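Local coordinates for protein M32 carboxypeptidase (Pyrococcus furiosus, PDB 1KA2) that removes amino acids one after another from the C-terminus of peptides, with broad specificity, as a homodimeric metallocarboxypeptidase that uses cobalt, at residues A[7-10]-A[11-14]; A[15-18]-A[19-22]; A[59-63]-A[64-68]; A[279-282]-A[283-286]. One frame throughout, in Å; residues are numbered along the deposited sequence.

Contact 1: residues A[7-10]-A[11-14]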
loop_
_atom_site.group_PDB
_atom_site.type_symbol
_atom_site.label_atom_id
_atom_site.label_comp_id
_atom_site.label_asym_id
_atom_site.label_seq_id
_atom_site.Cartn_x
_atom_site.Cartn_y
_atom_site.Cartn_z
ATOM N N ASN A 7 25.812 -15.865 -16.864
ATOM C CA ASN A 7 27.015 -15.621 -16.083
ATOM C C ASN A 7 26.811 -15.704 -14.573
ATOM O O ASN A 7 25.862 -15.143 -14.022
ATOM C CB ASN A 7 27.608 -14.262 -16.422
ATOM C CG ASN A 7 28.870 -13.988 -15.643
ATOM O OD1 ASN A 7 29.901 -14.617 -15.878
ATOM N ND2 ASN A 7 28.797 -13.064 -14.693
ATOM N N GLU A 8 27.733 -16.396 -13.915
ATOM C CA GLU A 8 27.702 -16.592 -12.474
ATOM C C GLU A 8 27.835 -15.290 -11.684
ATOM O O GLU A 8 27.144 -15.102 -10.685
ATOM C CB GLU A 8 28.816 -17.556 -12.076
ATOM C CG GLU A 8 28.889 -17.868 -10.599
ATOM C CD GLU A 8 27.570 -18.338 -10.041
ATOM O OE1 GLU A 8 26.819 -19.018 -10.774
ATOM O OE2 GLU A 8 27.291 -18.038 -8.862
ATOM N N THR A 9 28.726 -14.400 -12.117
ATOM C CA THR A 9 28.912 -13.127 -11.423
ATOM C C THR A 9 27.631 -12.313 -11.543
ATOM O O THR A 9 27.227 -11.633 -10.605
ATOM C CB THR A 9 30.101 -12.313 -12.009
ATOM O OG1 THR A 9 31.334 -12.934 -11.627
ATOM C CG2 THR A 9 30.085 -10.882 -11.496
ATOM N N ILE A 10 26.999 -12.401 -12.709
ATOM C CA ILE A 10 25.750 -11.696 -12.976
ATOM C C ILE A 10 24.633 -12.240 -12.065
ATOM O O ILE A 10 23.838 -11.471 -11.536
ATOM C CB ILE A 10 25.341 -11.855 -14.457
ATOM C CG1 ILE A 10 26.403 -11.225 -15.369
ATOM C CG2 ILE A 10 23.988 -11.212 -14.702
ATOM C CD1 ILE A 10 26.480 -9.715 -15.325
ATOM N N LYS A 11 24.584 -13.556 -11.870
ATOM C CA LYS A 11 23.557 -14.148 -11.012
ATOM C C LYS A 11 23.732 -13.743 -9.556
ATOM O O LYS A 11 22.749 -13.512 -8.856
ATOM C CB LYS A 11 23.584 -15.676 -11.068
ATOM C CG LYS A 11 23.195 -16.329 -12.381
ATOM C CD LYS A 11 23.257 -17.849 -12.187
ATOM C CE LYS A 11 23.304 -18.611 -13.491
ATOM N NZ LYS A 11 23.526 -20.066 -13.239
ATOM N N GLN A 12 24.979 -13.690 -9.087
ATOM C CA GLN A 12 25.238 -13.315 -7.701
ATOM C C GLN A 12 24.730 -11.898 -7.493
ATOM O O GLN A 12 24.206 -11.560 -6.441
ATOM C CB GLN A 12 26.736 -13.350 -7.381
ATOM C CG GLN A 12 27.463 -14.642 -7.730
ATOM C CD GLN A 12 28.879 -14.664 -7.176
ATOM O OE1 GLN A 12 29.087 -14.917 -5.987
ATOM N NE2 GLN A 12 29.858 -14.375 -8.029
ATOM N N ILE A 13 24.896 -11.070 -8.514
ATOM C CA ILE A 13 24.455 -9.690 -8.454
ATOM C C ILE A 13 22.937 -9.617 -8.382
ATOM O O ILE A 13 22.386 -8.949 -7.502
ATOM C CB ILE A 13 24.954 -8.902 -9.686
ATOM C CG1 ILE A 13 26.467 -8.696 -9.582
ATOM C CG2 ILE A 13 24.219 -7.569 -9.795
ATOM C CD1 ILE A 13 27.088 -8.036 -10.806
ATOM N N LEU A 14 22.263 -10.313 -9.294
ATOM C CA LEU A 14 20.805 -10.310 -9.330
ATOM C C LEU A 14 20.180 -10.809 -8.032
ATOM O O LEU A 14 19.117 -10.331 -7.633
ATOM C CB LEU A 14 20.292 -11.137 -10.516
ATOM C CG LEU A 14 20.662 -10.608 -11.905
ATOM C CD1 LEU A 14 19.986 -11.454 -12.983
ATOM C CD2 LEU A 14 20.249 -9.140 -12.034
#

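Contact 2: residues A[15-18]-A[19-22]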
loop_
_atom_site.group_PDB
_atom_site.type_symbol
_atom_site.label_atom_id
_atom_site.label_comp_id
_atom_site.label_asym_id
_atom_site.label_seq_id
_atom_site.Cartn_x
_atom_site.Cartn_y
_atom_site.Cartn_z
ATOM N N ALA A 15 20.837 -11.762 -7.372
ATOM C CA ALA A 15 20.341 -12.295 -6.105
ATOM C C ALA A 15 20.398 -11.204 -5.030
ATOM O O ALA A 15 19.467 -11.049 -4.251
ATOM C CB ALA A 15 21.176 -13.497 -5.674
ATOM N N LYS A 16 21.496 -10.454 -4.978
ATOM C CA LYS A 16 21.595 -9.376 -4.003
ATOM C C LYS A 16 20.651 -8.247 -4.394
ATOM O O LYS A 16 20.018 -7.645 -3.542
ATOM C CB LYS A 16 23.023 -8.835 -3.925
ATOM C CG LYS A 16 24.008 -9.794 -3.298
ATOM C CD LYS A 16 25.429 -9.246 -3.362
ATOM C CE LYS A 16 26.299 -9.903 -2.313
ATOM N NZ LYS A 16 25.780 -9.582 -0.960
ATOM N N TYR A 17 20.556 -7.968 -5.691
ATOM C CA TYR A 17 19.686 -6.903 -6.193
ATOM C C TYR A 17 18.208 -7.081 -5.797
ATOM O O TYR A 17 17.469 -6.088 -5.628
ATOM C CB TYR A 17 19.782 -6.817 -7.714
ATOM C CG TYR A 17 19.048 -5.624 -8.273
ATOM C CD1 TYR A 17 19.557 -4.342 -8.101
ATOM C CD2 TYR A 17 17.822 -5.772 -8.924
ATOM C CE1 TYR A 17 18.868 -3.224 -8.559
ATOM C CE2 TYR A 17 17.114 -4.657 -9.386
ATOM C CZ TYR A 17 17.652 -3.384 -9.195
ATOM O OH TYR A 17 16.995 -2.262 -9.620
ATOM N N ARG A 18 17.780 -8.335 -5.654
ATOM C CA ARG A 18 16.399 -8.633 -5.280
ATOM C C ARG A 18 15.985 -7.850 -4.031
ATOM O O ARG A 18 14.887 -7.306 -3.971
ATOM C CB ARG A 18 16.220 -10.141 -5.033
ATOM C CG ARG A 18 16.096 -10.984 -6.292
ATOM C CD ARG A 18 15.071 -12.073 -6.089
ATOM N NE ARG A 18 14.815 -12.780 -7.337
ATOM C CZ ARG A 18 13.943 -13.771 -7.473
ATOM N NH1 ARG A 18 13.234 -14.182 -6.435
ATOM N NH2 ARG A 18 13.777 -14.344 -8.650
ATOM N N ARG A 19 16.875 -7.809 -3.039
ATOM C CA ARG A 19 16.623 -7.088 -1.791
ATOM C C ARG A 19 16.418 -5.615 -2.082
ATOM O O ARG A 19 15.504 -4.983 -1.574
ATOM C CB ARG A 19 17.804 -7.213 -0.821
ATOM C CG ARG A 19 17.713 -8.341 0.147
ATOM C CD ARG A 19 18.771 -8.232 1.211
ATOM N NE ARG A 19 18.601 -9.300 2.192
ATOM C CZ ARG A 19 19.369 -9.481 3.250
ATOM N NH1 ARG A 19 20.378 -8.667 3.479
ATOM N NH2 ARG A 19 19.112 -10.474 4.083
ATOM N N ILE A 20 17.318 -5.069 -2.880
ATOM C CA ILE A 20 17.235 -3.672 -3.244
ATOM C C ILE A 20 15.917 -3.494 -3.990
ATOM O O ILE A 20 15.167 -2.553 -3.726
ATOM C CB ILE A 20 18.420 -3.255 -4.141
ATOM C CG1 ILE A 20 19.725 -3.340 -3.345
ATOM C CG2 ILE A 20 18.188 -1.865 -4.668
ATOM C CD1 ILE A 20 20.986 -2.954 -4.158
ATOM N N TRP A 21 15.631 -4.412 -4.912
ATOM C CA TRP A 21 14.393 -4.342 -5.672
ATOM C C TRP A 21 13.174 -4.391 -4.745
ATOM O O TRP A 21 12.206 -3.660 -4.946
ATOM C CB TRP A 21 14.309 -5.493 -6.690
ATOM C CG TRP A 21 12.980 -5.537 -7.405
ATOM C CD1 TRP A 21 12.631 -4.863 -8.542
ATOM C CD2 TRP A 21 11.801 -6.215 -6.964
ATOM N NE1 TRP A 21 11.302 -5.073 -8.833
ATOM C CE2 TRP A 21 10.767 -5.900 -7.878
ATOM C CE3 TRP A 21 11.513 -7.058 -5.877
ATOM C CZ2 TRP A 21 9.462 -6.401 -7.743
ATOM C CZ3 TRP A 21 10.206 -7.557 -5.738
ATOM C CH2 TRP A 21 9.199 -7.221 -6.668
ATOM N N ALA A 22 13.219 -5.242 -3.727
ATOM C CA ALA A 22 12.097 -5.361 -2.797
ATOM C C ALA A 22 11.815 -4.062 -2.025
ATOM O O ALA A 22 10.656 -3.687 -1.823
ATOM C CB ALA A 22 12.355 -6.512 -1.829
#

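Contact 3: residues A[59-63]-A[64-68]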
loop_
_atom_site.group_PDB
_atom_site.type_symbol
_atom_site.label_atom_id
_atom_site.label_comp_id
_atom_site.label_asym_id
_atom_site.label_seq_id
_atom_site.Cartn_x
_atom_site.Cartn_y
_atom_site.Cartn_z
ATOM N N GLU A 59 22.283 2.261 1.328
ATOM C CA GLU A 59 23.295 1.503 2.040
ATOM C C GLU A 59 23.573 0.175 1.339
ATOM O O GLU A 59 24.726 -0.221 1.184
ATOM C CB GLU A 59 22.836 1.254 3.474
ATOM C CG GLU A 59 23.867 0.579 4.351
ATOM C CD GLU A 59 23.392 0.413 5.783
ATOM O OE1 GLU A 59 23.144 1.444 6.457
ATOM O OE2 GLU A 59 23.268 -0.753 6.228
ATOM N N LEU A 60 22.512 -0.504 0.910
ATOM C CA LEU A 60 22.647 -1.792 0.228
ATOM C C LEU A 60 23.291 -1.650 -1.154
ATOM O O LEU A 60 24.086 -2.493 -1.576
ATOM C CB LEU A 60 21.268 -2.458 0.086
ATOM C CG LEU A 60 20.557 -2.950 1.354
ATOM C CD1 LEU A 60 19.180 -3.503 1.000
ATOM C CD2 LEU A 60 21.385 -4.028 2.029
ATOM N N LEU A 61 22.940 -0.587 -1.868
ATOM C CA LEU A 61 23.495 -0.364 -3.190
ATOM C C LEU A 61 24.997 -0.113 -3.131
ATOM O O LEU A 61 25.732 -0.480 -4.048
ATOM C CB LEU A 61 22.814 0.834 -3.855
ATOM C CG LEU A 61 23.213 1.122 -5.304
ATOM C CD1 LEU A 61 22.749 -0.036 -6.191
ATOM C CD2 LEU A 61 22.585 2.430 -5.765
ATOM N N LEU A 62 25.457 0.504 -2.048
ATOM C CA LEU A 62 26.875 0.814 -1.919
ATOM C C LEU A 62 27.659 -0.125 -1.007
ATOM O O LEU A 62 28.779 0.180 -0.611
ATOM C CB LEU A 62 27.047 2.267 -1.460
ATOM C CG LEU A 62 26.926 3.370 -2.522
ATOM C CD1 LEU A 62 25.698 3.153 -3.376
ATOM C CD2 LEU A 62 26.870 4.732 -1.836
ATOM N N HIS A 63 27.080 -1.273 -0.676
ATOM C CA HIS A 63 27.784 -2.226 0.171
ATOM C C HIS A 63 29.006 -2.727 -0.609
ATOM O O HIS A 63 28.917 -2.983 -1.806
ATOM C CB HIS A 63 26.862 -3.395 0.521
ATOM C CG HIS A 63 27.395 -4.277 1.604
ATOM N ND1 HIS A 63 28.517 -5.060 1.442
ATOM C CD2 HIS A 63 26.980 -4.469 2.878
ATOM C CE1 HIS A 63 28.772 -5.696 2.572
ATOM N NE2 HIS A 63 27.855 -5.354 3.459
ATOM N N PRO A 64 30.166 -2.865 0.057
ATOM C CA PRO A 64 31.382 -3.337 -0.621
ATOM C C PRO A 64 31.156 -4.577 -1.492
ATOM O O PRO A 64 31.635 -4.650 -2.626
ATOM C CB PRO A 64 32.335 -3.610 0.539
ATOM C CG PRO A 64 31.927 -2.575 1.546
ATOM C CD PRO A 64 30.417 -2.643 1.492
ATOM N N GLU A 65 30.424 -5.544 -0.956
ATOM C CA GLU A 65 30.130 -6.766 -1.684
ATOM C C GLU A 65 29.454 -6.476 -3.019
ATOM O O GLU A 65 29.902 -6.947 -4.069
ATOM C CB GLU A 65 29.227 -7.664 -0.847
ATOM C CG GLU A 65 29.873 -8.182 0.412
ATOM C CD GLU A 65 28.905 -8.985 1.250
ATOM O OE1 GLU A 65 28.213 -9.853 0.677
ATOM O OE2 GLU A 65 28.834 -8.752 2.477
ATOM N N PHE A 66 28.379 -5.696 -2.977
ATOM C CA PHE A 66 27.653 -5.366 -4.191
ATOM C C PHE A 66 28.533 -4.590 -5.171
ATOM O O PHE A 66 28.611 -4.933 -6.351
ATOM C CB PHE A 66 26.397 -4.553 -3.858
ATOM C CG PHE A 66 25.398 -4.494 -4.983
ATOM C CD1 PHE A 66 24.638 -5.611 -5.317
ATOM C CD2 PHE A 66 25.238 -3.337 -5.726
ATOM C CE1 PHE A 66 23.736 -5.571 -6.378
ATOM C CE2 PHE A 66 24.348 -3.287 -6.783
ATOM C CZ PHE A 66 23.594 -4.406 -7.109
ATOM N N VAL A 67 29.201 -3.549 -4.687
ATOM C CA VAL A 67 30.058 -2.765 -5.560
ATOM C C VAL A 67 31.177 -3.623 -6.149
ATOM O O VAL A 67 31.467 -3.521 -7.345
ATOM C CB VAL A 67 30.676 -1.548 -4.822
ATOM C CG1 VAL A 67 31.563 -0.759 -5.778
ATOM C CG2 VAL A 67 29.573 -0.653 -4.273
ATOM N N ASN A 68 31.803 -4.464 -5.326
ATOM C CA ASN A 68 32.882 -5.336 -5.812
ATOM C C ASN A 68 32.394 -6.219 -6.966
ATOM O O ASN A 68 33.082 -6.374 -7.970
ATOM C CB ASN A 68 33.429 -6.239 -4.684
ATOM C CG ASN A 68 34.288 -5.479 -3.667
ATOM O OD1 ASN A 68 34.919 -4.465 -3.988
ATOM N ND2 ASN A 68 34.336 -5.993 -2.437
#

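Contact 4: residues A[279-282]-A[283-286]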
loop_
_atom_site.group_PDB
_atom_site.type_symbol
_atom_site.label_atom_id
_atom_site.label_comp_id
_atom_site.label_asym_id
_atom_site.label_seq_id
_atom_site.Cartn_x
_atom_site.Cartn_y
_atom_site.Cartn_z
ATOM N N GLN A 279 4.162 -3.470 -20.673
ATOM C CA GLN A 279 4.721 -4.258 -21.766
ATOM C C GLN A 279 6.218 -4.482 -21.641
ATOM O O GLN A 279 6.951 -4.436 -22.622
ATOM C CB GLN A 279 4.378 -3.605 -23.107
ATOM C CG GLN A 279 2.869 -3.466 -23.298
ATOM C CD GLN A 279 2.450 -3.291 -24.744
ATOM O OE1 GLN A 279 1.570 -4.001 -25.227
ATOM N NE2 GLN A 279 3.064 -2.341 -25.435
ATOM N N GLN A 280 6.653 -4.743 -20.416
ATOM C CA GLN A 280 8.050 -4.991 -20.133
ATOM C C GLN A 280 8.296 -6.485 -20.344
ATOM O O GLN A 280 7.355 -7.268 -20.389
ATOM C CB GLN A 280 8.347 -4.581 -18.693
ATOM C CG GLN A 280 9.751 -4.100 -18.473
ATOM C CD GLN A 280 10.095 -2.857 -19.277
ATOM O OE1 GLN A 280 11.259 -2.539 -19.444
ATOM N NE2 GLN A 280 9.084 -2.145 -19.763
ATOM N N ASP A 281 9.554 -6.877 -20.488
ATOM C CA ASP A 281 9.904 -8.278 -20.712
ATOM C C ASP A 281 10.009 -9.009 -19.373
ATOM O O ASP A 281 10.907 -8.721 -18.584
ATOM C CB ASP A 281 11.240 -8.347 -21.452
ATOM C CG ASP A 281 11.521 -9.714 -22.035
ATOM O OD1 ASP A 281 11.319 -10.716 -21.323
ATOM O OD2 ASP A 281 11.965 -9.784 -23.206
ATOM N N GLU A 282 9.115 -9.965 -19.122
ATOM C CA GLU A 282 9.127 -10.692 -17.850
ATOM C C GLU A 282 10.381 -11.513 -17.543
ATOM O O GLU A 282 10.557 -11.978 -16.419
ATOM C CB GLU A 282 7.895 -11.590 -17.730
ATOM C CG GLU A 282 6.574 -10.834 -17.799
ATOM C CD GLU A 282 5.399 -11.679 -17.345
ATOM O OE1 GLU A 282 5.455 -12.918 -17.485
ATOM O OE2 GLU A 282 4.415 -11.102 -16.848
ATOM N N ARG A 283 11.254 -11.707 -18.522
ATOM C CA ARG A 283 12.473 -12.445 -18.237
ATOM C C ARG A 283 13.417 -11.537 -17.438
ATOM O O ARG A 283 14.425 -11.998 -16.915
ATOM C CB ARG A 283 13.150 -12.886 -19.535
ATOM C CG ARG A 283 12.296 -13.811 -20.383
ATOM C CD ARG A 283 12.935 -14.059 -21.737
ATOM N NE ARG A 283 13.036 -12.828 -22.507
ATOM C CZ ARG A 283 13.748 -12.701 -23.619
ATOM N NH1 ARG A 283 14.424 -13.736 -24.093
ATOM N NH2 ARG A 283 13.795 -11.539 -24.247
ATOM N N PHE A 284 13.074 -10.247 -17.352
ATOM C CA PHE A 284 13.873 -9.248 -16.628
ATOM C C PHE A 284 13.291 -8.919 -15.238
ATOM O O PHE A 284 13.808 -8.049 -14.519
ATOM C CB PHE A 284 13.970 -7.939 -17.442
ATOM C CG PHE A 284 14.470 -8.119 -18.864
ATOM C CD1 PHE A 284 15.129 -9.285 -19.257
ATOM C CD2 PHE A 284 14.291 -7.105 -19.806
ATOM C CE1 PHE A 284 15.597 -9.437 -20.562
ATOM C CE2 PHE A 284 14.759 -7.248 -21.121
ATOM C CZ PHE A 284 15.411 -8.413 -21.499
ATOM N N MET A 285 12.217 -9.611 -14.864
ATOM C CA MET A 285 11.556 -9.385 -13.579
ATOM C C MET A 285 12.554 -9.441 -12.417
ATOM O O MET A 285 13.379 -10.354 -12.339
ATOM C CB MET A 285 10.453 -10.437 -13.395
ATOM C CG MET A 285 9.354 -10.057 -12.430
ATOM S SD MET A 285 8.122 -11.373 -12.257
ATOM C CE MET A 285 7.087 -11.064 -13.688
ATOM N N PHE A 286 12.473 -8.462 -11.514
ATOM C CA PHE A 286 13.377 -8.380 -10.352
ATOM C C PHE A 286 14.793 -7.869 -10.668
ATOM O O PHE A 286 15.642 -7.805 -9.775
ATOM C CB PHE A 286 13.503 -9.747 -9.675
ATOM C CG PHE A 286 12.200 -10.415 -9.442
ATOM C CD1 PHE A 286 11.898 -11.610 -10.079
ATOM C CD2 PHE A 286 11.249 -9.832 -8.608
ATOM C CE1 PHE A 286 10.653 -12.223 -9.890
ATOM C CE2 PHE A 286 10.012 -10.431 -8.414
ATOM C CZ PHE A 286 9.712 -11.631 -9.056
#

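Contact 1: residues A[7-10]-A[11-14]
K11 N donates to N7 O (3.0 Å) in the first of four successive i to i+4 backbone bonds that open the alpha helix 8-36, with N7 at its N-cap position. Q12 N to E8 O, I13 N to T9 O and L14 N to I10 O follow; the last is the straightest, with 165° at the hydrogen. On the outer side E8 reaches forward along the helix. Its CG lies trans to the backbone N (chi1 -179°) and the chain then bends at chi2, which brings OE2 to 3.6 Å from Q12 CG. The carboxylate and the Q12 amide are turned 39° against each other. K11 runs out extended and crosses the E8 side chain at about a right angle; E8 OE1 and K11 NZ stand 4.2 Å apart, too far for a salt bridge, though their opposite charges may still attract. The buried side is apolar and loosely touching within the helix itself: T9 CG2 comes to 4.2 Å from I13 CD1. I10 and L14 turn to I86 of helix 81-99, whereas I13 touches L69 of helix 64-74 and L90 of helix 81-99. One turn apart, I10 CG2 and L14 CD1 meet at 4.4 Å.

Contact 2: residues A[15-18]-A[19-22]
Y17 leans forward over the next turn of the alpha helix 8-36, and its ring makes the closer side-chain packing here. CG stands trans to the backbone N (chi1 -173°), which carries the ring along the helix: CE2 comes to 4.0 Å from W21 CB and CE1 to 4.2 Å from I20 CG2, so these two atoms, on the two flanks of the ring, each meet one residue of the next turn, both obliquely. Both neighbours cross the tyrosine side chain at about a right angle. Beneath it the backbone is tight, W21 N donating to Y17 O at 2.6 Å with 165° at the hydrogen, and A22 N to R18 O at 2.7 Å. A longer, more bent bond joins R19 N to K16 O, the donor standing 49° out of the carbonyl plane. Away from the tyrosine the packing is loose: K16 and R19 run out roughly alongside each other, while R18 leaves on another side toward F286. K16 forms a salt bridge with E65, and R19 one with E59 of the second subunit, where E52 of that subunit also packs on R18, R19 and A22. This part of the helix therefore belongs to the dimer interface. W21 CB lies 3.3 Å from R18 O, and that same oxygen sits at the edge of the indole, near its plane, 3.9 Å from CE3.

Contact 3: residues A[59-63]-A[64-68]
H63 O accepts from V67 N at 2.9 Å in a bond that is almost linear at the hydrogen (175°). It is the first i to i+4 bond of helix 64-74, whose N-cap is H63, at the tight turn joining helix 43-61 to helix 64-74. The imidazole supplies the side-chain cap: ND1 takes the E65 N-H at 3.1 Å, with the donor exactly in the ring plane. That bond holds the ring in its rotation and satisfies an amide of the first helical turn. CG lies trans to the H63 backbone N (chi1 -168°), which swings the imidazole forward over the start of the helix; P64 CD sits over one of its faces, 3.1 Å from ND1. E65 runs alongside the histidine, pointing the same way, with its carboxylate plane 87° to the ring and OE2 3.1 Å from CE1. Its other oxygen, OE1, forms a salt bridge with K16 of helix 8-36.

The inner side of the turn is apolar. L61 reaches the F66 ring obliquely, CD1 lying 3.7 Å from CE2, while L61 O approaches the same ring at CD2 (3.3 Å). Around this pair, L61 touches A97 and S93, and F66 touches L90, all of helix 81-99; K16 also packs on F66. At the end of the preceding helix E59 forms a salt bridge with R19 of the second subunit, placing the turn beside the dimer interface. V67 points back across the turn, CG2 resting 3.8 Å from L62 C.

Contact 4: residues A[279-282]-A[283-286]
R283 closes on D281 side-on, through two nitrogens, in the short 3-10 turn of the loop that follows helix 261-278, the helix carrying the HEXXH motif. NE donates to OD1 at 3.0 Å and NH2 to OD2 at 2.7 Å, both on the syn side of the carboxylate, with the two planes 19° apart. The chain bends back at chi3 (-63°) to bring the guanidinium there. R283 N also donates to OD1, on its anti side, at 3.0 Å, so three N-H groups hold this carboxylate and two of them share one oxygen. Such a grip would be expected to keep D281 negative, and its charge may in turn ease the closeness of R466 to the R283 guanidinium.

F284 comes next. Its N-H bonds to D281 O at 2.9 Å, the i to i+3 bond of the turn, from above the carbonyl plane. The phenyl ring then turns one face to D281 CB, a CH-pi contact of 3.9 Å to the centroid, offset toward the rim. M285 donates weakly from N to E282 O at 3.3 Å, and its side chain lies alongside that of E282, CE 4.1 Å from CD. E282 OE2 forms salt bridges with R230 and R247, just before strands 231-235 and 248-253. F286 leaves the turn for helix 8-36, where R18 makes a cation-pi contact with its ring and W21 meets it edge-to-face; with M285 it also packs on the second subunit, so that the loop lies between the small sheet, helix 8-36 and the dimer partner.

Contacts 1 and 2 follow each other on helix 8-36, their centres about 12 Å apart. Contact 3 comes later in the chain, where helix 43-61 turns into helix 64-74. Its centre is about 12 Å from that of contact 2, to which it is joined by a salt bridge and by I20 packing on L60 and L61, and about 14 Å from that of contact 1, which it touches between I13 and F66. Contact 4, far along the chain, reaches contact 2 through F286, their centres about 15 Å apart. Helix 8-36 thus ties the N-terminal helices to the loop after the metal-binding helix. Contacts 2, 3 and 4 also meet the second subunit, consistent with a role in the homodimer.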